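PDB 3CYJ: mandelate racemase/muconate lactonizing enzyme-like protein, which is a member of the enolase superfamily, pairing an enolase-like N-terminal domain with a barrel domain that holds a sodium ion in this structure. Local coordinates for residues A[156-167]-A[185-196]; A[212-223]-A[240-250]. All blocks are in the same frame, centred on the assembly; numbering follows the deposited sequence.

Interaction 1. Residues A[156-167]-A[185-196]; sequences AAAGIPRVKMKV and IGESVELMVDAN. With NA (sodium ion), chain E.
R162 to K166 and E190 to D194 run side by side as neighbouring parallel strands, their short axes 4.6 Å apart and 30° from alignment. Backbone bonds alternate up the ladder, from E190 N to P161 O through V163 and M165, each bonded to the other strand by both N and O, to V167 N on D194 O. On one face V163, M165 and V167 mesh with L191 and V193. V163 puts CG2 between its backbone N and carbonyl carbon, where it reaches L191 CD1 at 3.9 Å; V167 CG1 lies 3.9 Å from V193 CG1, these two side chains crossing at about a right angle. Helix 145-157 packs over V163 and L191, helix 174-185 over M165. The other face carries R162, K164 and K166 opposite E190, M192 and D194. R162 lays its aliphatic CG 3.3 Å from E190 OE1, while its guanidinium turns away to bond V134 O. K164 crosses M192 at about a right angle, K164 CG lying 3.7 Å from M192 CB. Its NZ goes on to salt bridges with E221 and E317. K166, bent at chi2 (-58°), runs alongside D194 and donates from NZ to D194 OD2 in a salt bridge (3.1 Å), meeting it from above the carboxylate plane. D194 OD2 also binds the sodium ion at 2.5 Å. The other oxygen, OD1, accepts N196 N in an Asx turn, so both are engaged and the carboxylate's rotation is restricted. With helix 174-185 as the connection, this is a beta-alpha-beta unit of the enolase-superfamily barrel, whose C-terminal strand ends carry the metal site.

Interaction 2. Residues A[212-223]-A[240-250]; sequences AREAGISYLEEP and PGGVAIAAGEY. With NA (sodium ion), chain E.
Two carboxylates meet beside the sodium ion: E222 OE2 lies 2.8 Å from E249 OE1, with the acid planes nearly coplanar (3°) and the side chains crossing at about a right angle. E222 OE1 binds the sodium ion at 2.7 Å, and E221 OE2 binds it at 2.6 Å from the preceding residue. One water links E222 OE1 to Y250 OH; a second donates to E222 OE2 at 2.6 Å and accepts from G248 N, while R273 pairs with the other oxygen of E249. Leading up to this cluster, strands 219-221 and 244-247 run parallel, bonded from A244 N on S218 O to E222 N on A246 O. On the barrel-interior side the Y219 side chain, with CG anti to its own N (chi1 -169°), sets CZ 3.4 Å from A246 CB and sends its hydroxyl on to Q268. Facing the helices, L220 and I245 point the same way side by side, and L220 CB touches V243 CG1 at 3.8 Å. V243 CG2 also meets A212 CB of helix 201-215. The strands and helix 229-238 form a beta-alpha-beta unit of the barrel, its acidic end forming part of the enolase-superfamily metal site.

Overall arrangement
Both interactions are buried pairs of parallel barrel strands on the same side of the chain's centre, about 12 Å apart between centres and in series along the chain. Strands 190-194 and 219-221 are themselves neighbours, so the two pairs make four consecutive staves of one sheet; V193 O and E221 N probably hydrogen-bond across the seam, and the K164-E221 pair is its charged joint. Chemistry divides between them at the sodium ion: interaction 1 gives one carboxylate among lysines, interaction 2 two carboxylates with a third acid close by. Beyond the chain, G242 and I245 meet one neighbouring subunit, while Y250 and, from interaction 1, N196 both pack on R90 of another.

Interaction 1. Residues A[156-167]-A[185-196]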
loop_
_atom_site.group_PDB
_atom_site.type_symbol
_atom_site.label_atom_id
_atom_site.label_comp_id
_atom_site.label_asym_id
_atom_site.label_seq_id
_atom_site.Cartn_x
_atom_site.Cartn_y
_atom_site.Cartn_z
ATOM N N ALA A 156 28.769 35.033 6.044
ATOM C CA ALA A 156 29.873 34.097 5.738
ATOM C C ALA A 156 31.194 34.574 6.329
ATOM O O ALA A 156 31.915 33.786 6.941
ATOM C CB ALA A 156 30.042 33.871 4.229
ATOM N N ALA A 157 31.461 35.869 6.155
ATOM C CA ALA A 157 32.609 36.581 6.713
ATOM C C ALA A 157 32.680 36.478 8.242
ATOM O O ALA A 157 33.790 36.468 8.808
ATOM C CB ALA A 157 32.558 38.079 6.279
ATOM N N ALA A 158 31.513 36.434 8.893
ATOM C CA ALA A 158 31.412 36.194 10.325
ATOM C C ALA A 158 31.652 34.737 10.706
ATOM O O ALA A 158 31.480 34.355 11.868
ATOM C CB ALA A 158 30.041 36.642 10.852
ATOM N N GLY A 159 32.025 33.896 9.753
ATOM C CA GLY A 159 32.287 32.487 10.096
ATOM C C GLY A 159 31.045 31.596 10.211
ATOM O O GLY A 159 31.138 30.470 10.714
ATOM N N ILE A 160 29.878 32.094 9.782
ATOM C CA ILE A 160 28.656 31.250 9.736
ATOM C C ILE A 160 28.658 30.538 8.386
ATOM O O ILE A 160 28.446 31.178 7.344
ATOM C CB ILE A 160 27.349 32.077 9.903
ATOM C CG1 ILE A 160 27.377 32.894 11.194
ATOM C CG2 ILE A 160 26.091 31.162 9.851
ATOM C CD1 ILE A 160 26.193 33.893 11.298
ATOM N N PRO A 161 28.913 29.213 8.392
ATOM C CA PRO A 161 29.194 28.459 7.169
ATOM C C PRO A 161 27.945 27.949 6.405
ATOM O O PRO A 161 28.073 27.105 5.511
ATOM C CB PRO A 161 30.044 27.288 7.685
ATOM C CG PRO A 161 29.509 27.029 9.087
ATOM C CD PRO A 161 28.936 28.344 9.589
ATOM N N ARG A 162 26.774 28.512 6.735
ATOM C CA ARG A 162 25.494 28.133 6.141
ATOM C C ARG A 162 24.589 29.351 6.076
ATOM O O ARG A 162 24.376 30.045 7.067
ATOM C CB ARG A 162 24.800 27.066 6.981
ATOM C CG ARG A 162 25.523 25.735 7.044
ATOM C CD ARG A 162 25.141 24.884 8.320
ATOM N NE ARG A 162 25.365 25.639 9.569
ATOM C CZ ARG A 162 26.430 25.487 10.357
ATOM N NH1 ARG A 162 27.376 24.614 10.025
ATOM N NH2 ARG A 162 26.567 26.208 11.472
ATOM N N VAL A 163 24.053 29.611 4.896
ATOM C CA VAL A 163 23.139 30.719 4.737
ATOM C C VAL A 163 21.901 30.306 3.946
ATOM O O VAL A 163 22.010 29.485 2.974
ATOM C CB VAL A 163 23.797 31.985 4.081
ATOM C CG1 VAL A 163 24.889 32.589 4.982
ATOM C CG2 VAL A 163 24.278 31.709 2.680
ATOM N N LYS A 164 20.747 30.881 4.347
ATOM C CA LYS A 164 19.484 30.709 3.592
ATOM C C LYS A 164 18.899 31.993 2.985
ATOM O O LYS A 164 18.915 33.056 3.589
ATOM C CB LYS A 164 18.415 29.952 4.447
ATOM C CG LYS A 164 17.202 29.372 3.665
ATOM C CD LYS A 164 16.230 28.562 4.623
ATOM C CE LYS A 164 15.355 29.553 5.419
ATOM N NZ LYS A 164 14.465 28.974 6.437
ATOM N N MET A 165 18.376 31.872 1.773
ATOM C CA MET A 165 17.722 32.975 1.049
ATOM C C MET A 165 16.310 32.553 0.507
ATOM O O MET A 165 15.985 31.363 0.422
ATOM C CB MET A 165 18.619 33.480 -0.094
ATOM C CG MET A 165 19.059 32.423 -1.110
ATOM S SD MET A 165 19.902 33.004 -2.653
ATOM C CE MET A 165 18.658 34.024 -3.456
ATOM N N LYS A 166 15.481 33.538 0.165
ATOM C CA LYS A 166 14.193 33.297 -0.459
ATOM C C LYS A 166 14.255 33.229 -1.981
ATOM O O LYS A 166 15.026 33.935 -2.633
ATOM C CB LYS A 166 13.213 34.385 -0.037
ATOM C CG LYS A 166 13.172 34.697 1.468
ATOM C CD LYS A 166 12.837 33.472 2.275
ATOM C CE LYS A 166 12.140 33.857 3.556
ATOM N NZ LYS A 166 12.286 32.768 4.536
ATOM N N VAL A 167 13.431 32.349 -2.547
ATOM C CA VAL A 167 13.262 32.213 -3.999
ATOM C C VAL A 167 11.777 32.057 -4.292
ATOM O O VAL A 167 10.974 31.753 -3.399
ATOM C CB VAL A 167 13.944 30.897 -4.586
ATOM C CG1 VAL A 167 15.426 31.008 -4.593
ATOM C CG2 VAL A 167 13.443 29.630 -3.821
ATOM N N ILE A 185 29.478 34.332 -1.391
ATOM C CA ILE A 185 29.843 33.510 -0.217
ATOM C C ILE A 185 31.007 32.552 -0.499
ATOM O O ILE A 185 31.691 32.093 0.425
ATOM C CB ILE A 185 28.590 32.706 0.348
ATOM C CG1 ILE A 185 28.087 31.690 -0.708
ATOM C CG2 ILE A 185 27.466 33.690 0.804
ATOM C CD1 ILE A 185 26.832 30.930 -0.388
ATOM N N GLY A 186 31.224 32.244 -1.772
ATOM C CA GLY A 186 32.263 31.289 -2.143
ATOM C C GLY A 186 31.779 29.855 -2.119
ATOM O O GLY A 186 30.681 29.558 -1.623
ATOM N N GLU A 187 32.616 28.955 -2.627
ATOM C CA GLU A 187 32.275 27.542 -2.760
ATOM C C GLU A 187 32.275 26.718 -1.476
ATOM O O GLU A 187 32.018 25.487 -1.516
ATOM C CB GLU A 187 33.215 26.868 -3.764
ATOM C CG GLU A 187 33.155 27.488 -5.180
ATOM C CD GLU A 187 31.782 27.335 -5.862
ATOM O OE1 GLU A 187 31.007 26.405 -5.490
ATOM O OE2 GLU A 187 31.482 28.153 -6.775
ATOM N N SER A 188 32.565 27.340 -0.339
ATOM C CA SER A 188 32.642 26.532 0.884
ATOM C C SER A 188 31.601 26.947 1.924
ATOM O O SER A 188 31.621 26.501 3.074
ATOM C CB SER A 188 34.063 26.574 1.470
ATOM O OG SER A 188 34.419 27.917 1.734
ATOM N N VAL A 189 30.704 27.829 1.519
ATOM C CA VAL A 189 29.535 28.131 2.325
ATOM C C VAL A 189 28.317 27.411 1.703
ATOM O O VAL A 189 28.088 27.461 0.491
ATOM C CB VAL A 189 29.321 29.658 2.399
ATOM C CG1 VAL A 189 27.989 30.001 3.035
ATOM C CG2 VAL A 189 30.486 30.344 3.129
ATOM N N GLU A 190 27.580 26.700 2.535
ATOM C CA GLU A 190 26.370 26.029 2.107
ATOM C C GLU A 190 25.269 27.028 1.758
ATOM O O GLU A 190 24.960 27.938 2.548
ATOM C CB GLU A 190 25.900 25.079 3.226
ATOM C CG GLU A 190 24.808 24.107 2.809
ATOM C CD GLU A 190 24.072 23.477 4.012
ATOM O OE1 GLU A 190 24.787 23.195 5.033
ATOM O OE2 GLU A 190 22.804 23.251 3.905
ATOM N N LEU A 191 24.700 26.891 0.566
ATOM C CA LEU A 191 23.611 27.795 0.188
ATOM C C LEU A 191 22.245 27.103 0.206
ATOM O O LEU A 191 22.038 26.149 -0.522
ATOM C CB LEU A 191 23.867 28.480 -1.168
ATOM C CG LEU A 191 22.829 29.495 -1.665
ATOM C CD1 LEU A 191 22.590 30.723 -0.711
ATOM C CD2 LEU A 191 23.101 29.927 -3.096
ATOM N N MET A 192 21.313 27.621 1.017
ATOM C CA MET A 192 20.026 27.015 1.236
ATOM C C MET A 192 18.943 27.942 0.678
ATOM O O MET A 192 19.053 29.162 0.782
ATOM C CB MET A 192 19.827 26.867 2.756
ATOM C CG MET A 192 21.022 26.172 3.567
ATOM S SD MET A 192 21.001 26.478 5.326
ATOM C CE MET A 192 19.450 25.665 5.736
ATOM N N VAL A 193 17.885 27.378 0.082
ATOM C CA VAL A 193 16.752 28.209 -0.411
ATOM C C VAL A 193 15.400 27.874 0.250
ATOM O O VAL A 193 15.156 26.742 0.674
ATOM C CB VAL A 193 16.646 28.278 -1.978
ATOM C CG1 VAL A 193 17.993 28.844 -2.639
ATOM C CG2 VAL A 193 16.223 26.941 -2.579
ATOM N N ASP A 194 14.529 28.874 0.325
ATOM C CA ASP A 194 13.227 28.715 0.902
ATOM C C ASP A 194 12.211 29.301 -0.079
ATOM O O ASP A 194 12.329 30.459 -0.450
ATOM C CB ASP A 194 13.174 29.387 2.276
ATOM C CG ASP A 194 11.828 29.194 2.987
ATOM O OD1 ASP A 194 10.848 28.565 2.470
ATOM O OD2 ASP A 194 11.707 29.743 4.086
ATOM N N ALA A 195 11.214 28.492 -0.475
ATOM C CA ALA A 195 10.237 28.902 -1.503
ATOM C C ALA A 195 8.908 29.325 -0.843
ATOM O O ALA A 195 8.021 29.905 -1.503
ATOM C CB ALA A 195 10.014 27.771 -2.513
ATOM N N ASN A 196 8.776 29.031 0.457
ATOM C CA ASN A 196 7.575 29.379 1.215
ATOM C C ASN A 196 6.311 28.984 0.447
ATOM O O ASN A 196 5.367 29.803 0.311
ATOM C CB ASN A 196 7.567 30.897 1.532
ATOM C CG ASN A 196 8.653 31.274 2.537
ATOM O OD1 ASN A 196 8.396 31.220 3.739
ATOM N ND2 ASN A 196 9.899 31.547 2.059
HETATM NA NA NA E . 9.841 28.794 5.380
#

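Interaction 2. Residues A[212-223]-A[240-250]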
loop_
_atom_site.group_PDB
_atom_site.type_symbol
_atom_site.label_atom_id
_atom_site.label_comp_id
_atom_site.label_asym_id
_atom_site.label_seq_id
_atom_site.Cartn_x
_atom_site.Cartn_y
_atom_site.Cartn_z
ATOM N N ALA A 212 20.291 23.491 -8.136
ATOM C CA ALA A 212 21.497 22.668 -7.977
ATOM C C ALA A 212 22.604 22.991 -9.020
ATOM O O ALA A 212 23.756 23.267 -8.643
ATOM C CB ALA A 212 21.160 21.168 -7.947
ATOM N N ARG A 213 22.231 23.065 -10.304
ATOM C CA ARG A 213 23.171 23.337 -11.398
ATOM C C ARG A 213 23.691 24.773 -11.376
ATOM O O ARG A 213 24.885 25.014 -11.534
ATOM C CB ARG A 213 22.521 23.076 -12.757
ATOM C CG ARG A 213 22.098 21.626 -13.022
ATOM C CD ARG A 213 21.554 21.417 -14.479
ATOM N NE ARG A 213 20.282 22.126 -14.759
ATOM C CZ ARG A 213 19.065 21.606 -14.538
ATOM N NH1 ARG A 213 17.944 22.309 -14.806
ATOM N NH2 ARG A 213 18.975 20.379 -14.034
ATOM N N GLU A 214 22.783 25.719 -11.189
ATOM C CA GLU A 214 23.105 27.144 -11.233
ATOM C C GLU A 214 24.002 27.568 -10.085
ATOM O O GLU A 214 24.866 28.402 -10.275
ATOM C CB GLU A 214 21.827 27.990 -11.206
ATOM C CG GLU A 214 21.214 28.117 -12.538
ATOM C CD GLU A 214 19.708 28.253 -12.521
ATOM O OE1 GLU A 214 19.146 28.725 -11.492
ATOM O OE2 GLU A 214 19.096 27.868 -13.563
ATOM N N ALA A 215 23.779 27.038 -8.878
ATOM C CA ALA A 215 24.537 27.550 -7.718
ATOM C C ALA A 215 24.860 26.510 -6.701
ATOM O O ALA A 215 25.294 26.865 -5.608
ATOM C CB ALA A 215 23.835 28.723 -7.019
ATOM N N GLY A 216 24.647 25.243 -7.009
ATOM C CA GLY A 216 25.043 24.198 -6.064
ATOM C C GLY A 216 24.319 24.205 -4.708
ATOM O O GLY A 216 24.947 24.018 -3.649
ATOM N N ILE A 217 23.001 24.400 -4.711
ATOM C CA ILE A 217 22.268 24.461 -3.428
ATOM C C ILE A 217 22.172 23.096 -2.719
ATOM O O ILE A 217 22.225 22.019 -3.356
ATOM C CB ILE A 217 20.840 25.059 -3.588
ATOM C CG1 ILE A 217 19.960 24.097 -4.421
ATOM C CG2 ILE A 217 20.918 26.537 -4.181
ATOM C CD1 ILE A 217 18.456 24.221 -4.165
ATOM N N SER A 218 21.979 23.153 -1.398
ATOM C CA SER A 218 21.945 21.942 -0.599
ATOM C C SER A 218 20.645 21.740 0.124
ATOM O O SER A 218 20.496 20.761 0.875
ATOM C CB SER A 218 23.042 22.031 0.484
ATOM O OG SER A 218 24.227 22.457 -0.145
ATOM N N TYR A 219 19.706 22.660 -0.054
ATOM C CA TYR A 219 18.533 22.678 0.840
ATOM C C TYR A 219 17.430 23.417 0.141
ATOM O O TYR A 219 17.629 24.530 -0.354
ATOM C CB TYR A 219 18.906 23.424 2.098
ATOM C CG TYR A 219 17.951 23.377 3.294
ATOM C CD1 TYR A 219 18.157 22.446 4.304
ATOM C CD2 TYR A 219 16.949 24.366 3.502
ATOM C CE1 TYR A 219 17.358 22.404 5.439
ATOM C CE2 TYR A 219 16.147 24.353 4.666
ATOM C CZ TYR A 219 16.374 23.366 5.620
ATOM O OH TYR A 219 15.641 23.254 6.793
ATOM N N LEU A 220 16.265 22.774 0.065
ATOM C CA LEU A 220 15.103 23.365 -0.581
ATOM C C LEU A 220 13.939 23.262 0.401
ATOM O O LEU A 220 13.393 22.196 0.586
ATOM C CB LEU A 220 14.775 22.670 -1.928
ATOM C CG LEU A 220 13.452 23.116 -2.613
ATOM C CD1 LEU A 220 13.314 24.678 -2.641
ATOM C CD2 LEU A 220 13.256 22.536 -3.996
ATOM N N GLU A 221 13.564 24.401 0.997
ATOM C CA GLU A 221 12.525 24.440 1.990
ATOM C C GLU A 221 11.140 24.850 1.408
ATOM O O GLU A 221 11.027 25.793 0.606
ATOM C CB GLU A 221 12.927 25.389 3.103
ATOM C CG GLU A 221 11.991 25.270 4.275
ATOM C CD GLU A 221 12.223 26.373 5.310
ATOM O OE1 GLU A 221 13.371 26.904 5.381
ATOM O OE2 GLU A 221 11.244 26.708 6.035
ATOM N N GLU A 222 10.096 24.126 1.824
ATOM C CA GLU A 222 8.728 24.465 1.449
ATOM C C GLU A 222 8.535 24.705 -0.043
ATOM O O GLU A 222 7.946 25.718 -0.448
ATOM C CB GLU A 222 8.249 25.675 2.242
ATOM C CG GLU A 222 7.922 25.291 3.703
ATOM C CD GLU A 222 7.568 26.498 4.617
ATOM O OE1 GLU A 222 7.680 27.668 4.179
ATOM O OE2 GLU A 222 7.195 26.269 5.797
ATOM N N PRO A 223 8.972 23.728 -0.864
ATOM C CA PRO A 223 8.848 23.968 -2.295
ATOM C C PRO A 223 7.352 24.068 -2.678
ATOM O O PRO A 223 7.001 24.849 -3.567
ATOM C CB PRO A 223 9.480 22.734 -2.918
ATOM C CG PRO A 223 9.325 21.611 -1.838
ATOM C CD PRO A 223 9.421 22.340 -0.521
ATOM N N PRO A 240 17.179 16.071 -6.766
ATOM C CA PRO A 240 18.586 15.739 -6.927
ATOM C C PRO A 240 19.243 15.289 -5.606
ATOM O O PRO A 240 18.826 15.752 -4.498
ATOM C CB PRO A 240 19.234 17.086 -7.370
ATOM C CG PRO A 240 18.161 18.043 -7.539
ATOM C CD PRO A 240 16.965 17.527 -6.781
ATOM N N GLY A 241 20.246 14.410 -5.721
ATOM C CA GLY A 241 21.005 13.990 -4.564
ATOM C C GLY A 241 21.716 15.215 -4.025
ATOM O O GLY A 241 22.109 16.110 -4.792
ATOM N N GLY A 242 21.855 15.279 -2.700
ATOM C CA GLY A 242 22.498 16.401 -2.036
ATOM C C GLY A 242 21.623 17.649 -1.872
ATOM O O GLY A 242 22.079 18.651 -1.305
ATOM N N VAL A 243 20.384 17.639 -2.369
ATOM C CA VAL A 243 19.497 18.769 -2.030
ATOM C C VAL A 243 18.459 18.266 -1.022
ATOM O O VAL A 243 17.584 17.501 -1.375
ATOM C CB VAL A 243 18.811 19.414 -3.286
ATOM C CG1 VAL A 243 17.821 20.610 -2.911
ATOM C CG2 VAL A 243 19.860 19.877 -4.284
ATOM N N ALA A 244 18.569 18.670 0.226
ATOM C CA ALA A 244 17.590 18.214 1.213
ATOM C C ALA A 244 16.213 18.916 1.099
ATOM O O ALA A 244 16.117 20.144 0.961
ATOM C CB ALA A 244 18.155 18.379 2.601
ATOM N N ILE A 245 15.153 18.125 1.075
ATOM C CA ILE A 245 13.809 18.694 1.019
ATOM C C ILE A 245 13.373 18.918 2.435
ATOM O O ILE A 245 13.330 17.978 3.186
ATOM C CB ILE A 245 12.816 17.786 0.229
ATOM C CG1 ILE A 245 13.283 17.582 -1.244
ATOM C CG2 ILE A 245 11.389 18.340 0.293
ATOM C CD1 ILE A 245 13.420 18.931 -2.134
ATOM N N ALA A 246 13.103 20.169 2.832
ATOM C CA ALA A 246 12.723 20.465 4.245
ATOM C C ALA A 246 11.327 21.118 4.372
ATOM O O ALA A 246 10.901 21.886 3.493
ATOM C CB ALA A 246 13.761 21.370 4.918
ATOM N N ALA A 247 10.638 20.833 5.486
ATOM C CA ALA A 247 9.332 21.441 5.735
ATOM C C ALA A 247 8.986 21.293 7.187
ATOM O O ALA A 247 9.619 20.508 7.864
ATOM C CB ALA A 247 8.276 20.805 4.853
ATOM N N GLY A 248 8.010 22.059 7.677
ATOM C CA GLY A 248 7.531 21.837 9.022
ATOM C C GLY A 248 7.048 22.926 9.949
ATOM O O GLY A 248 6.489 22.607 11.031
ATOM N N GLU A 249 7.245 24.194 9.625
ATOM C CA GLU A 249 6.710 25.232 10.559
ATOM C C GLU A 249 5.210 25.259 10.978
ATOM O O GLU A 249 4.887 25.796 12.032
ATOM C CB GLU A 249 7.084 26.625 10.104
ATOM C CG GLU A 249 6.825 26.867 8.619
ATOM C CD GLU A 249 6.906 28.318 8.284
ATOM O OE1 GLU A 249 7.345 28.686 7.164
ATOM O OE2 GLU A 249 6.531 29.107 9.174
ATOM N N TYR A 250 4.292 24.709 10.197
ATOM C CA TYR A 250 2.887 24.957 10.525
ATOM C C TYR A 250 2.128 23.838 11.200
ATOM O O TYR A 250 0.927 23.946 11.334
ATOM C CB TYR A 250 2.118 25.396 9.284
ATOM C CG TYR A 250 2.715 26.636 8.638
ATOM C CD1 TYR A 250 2.700 27.869 9.299
ATOM C CD2 TYR A 250 3.311 26.574 7.383
ATOM C CE1 TYR A 250 3.253 29.018 8.690
ATOM C CE2 TYR A 250 3.849 27.706 6.785
ATOM C CZ TYR A 250 3.822 28.918 7.438
ATOM O OH TYR A 250 4.384 30.026 6.848
HETATM NA NA NA E . 9.841 28.794 5.380
HETATM O O HOH W 1 5.663 29.690 4.569
HETATM O O HOH W 2 6.132 23.937 6.453
#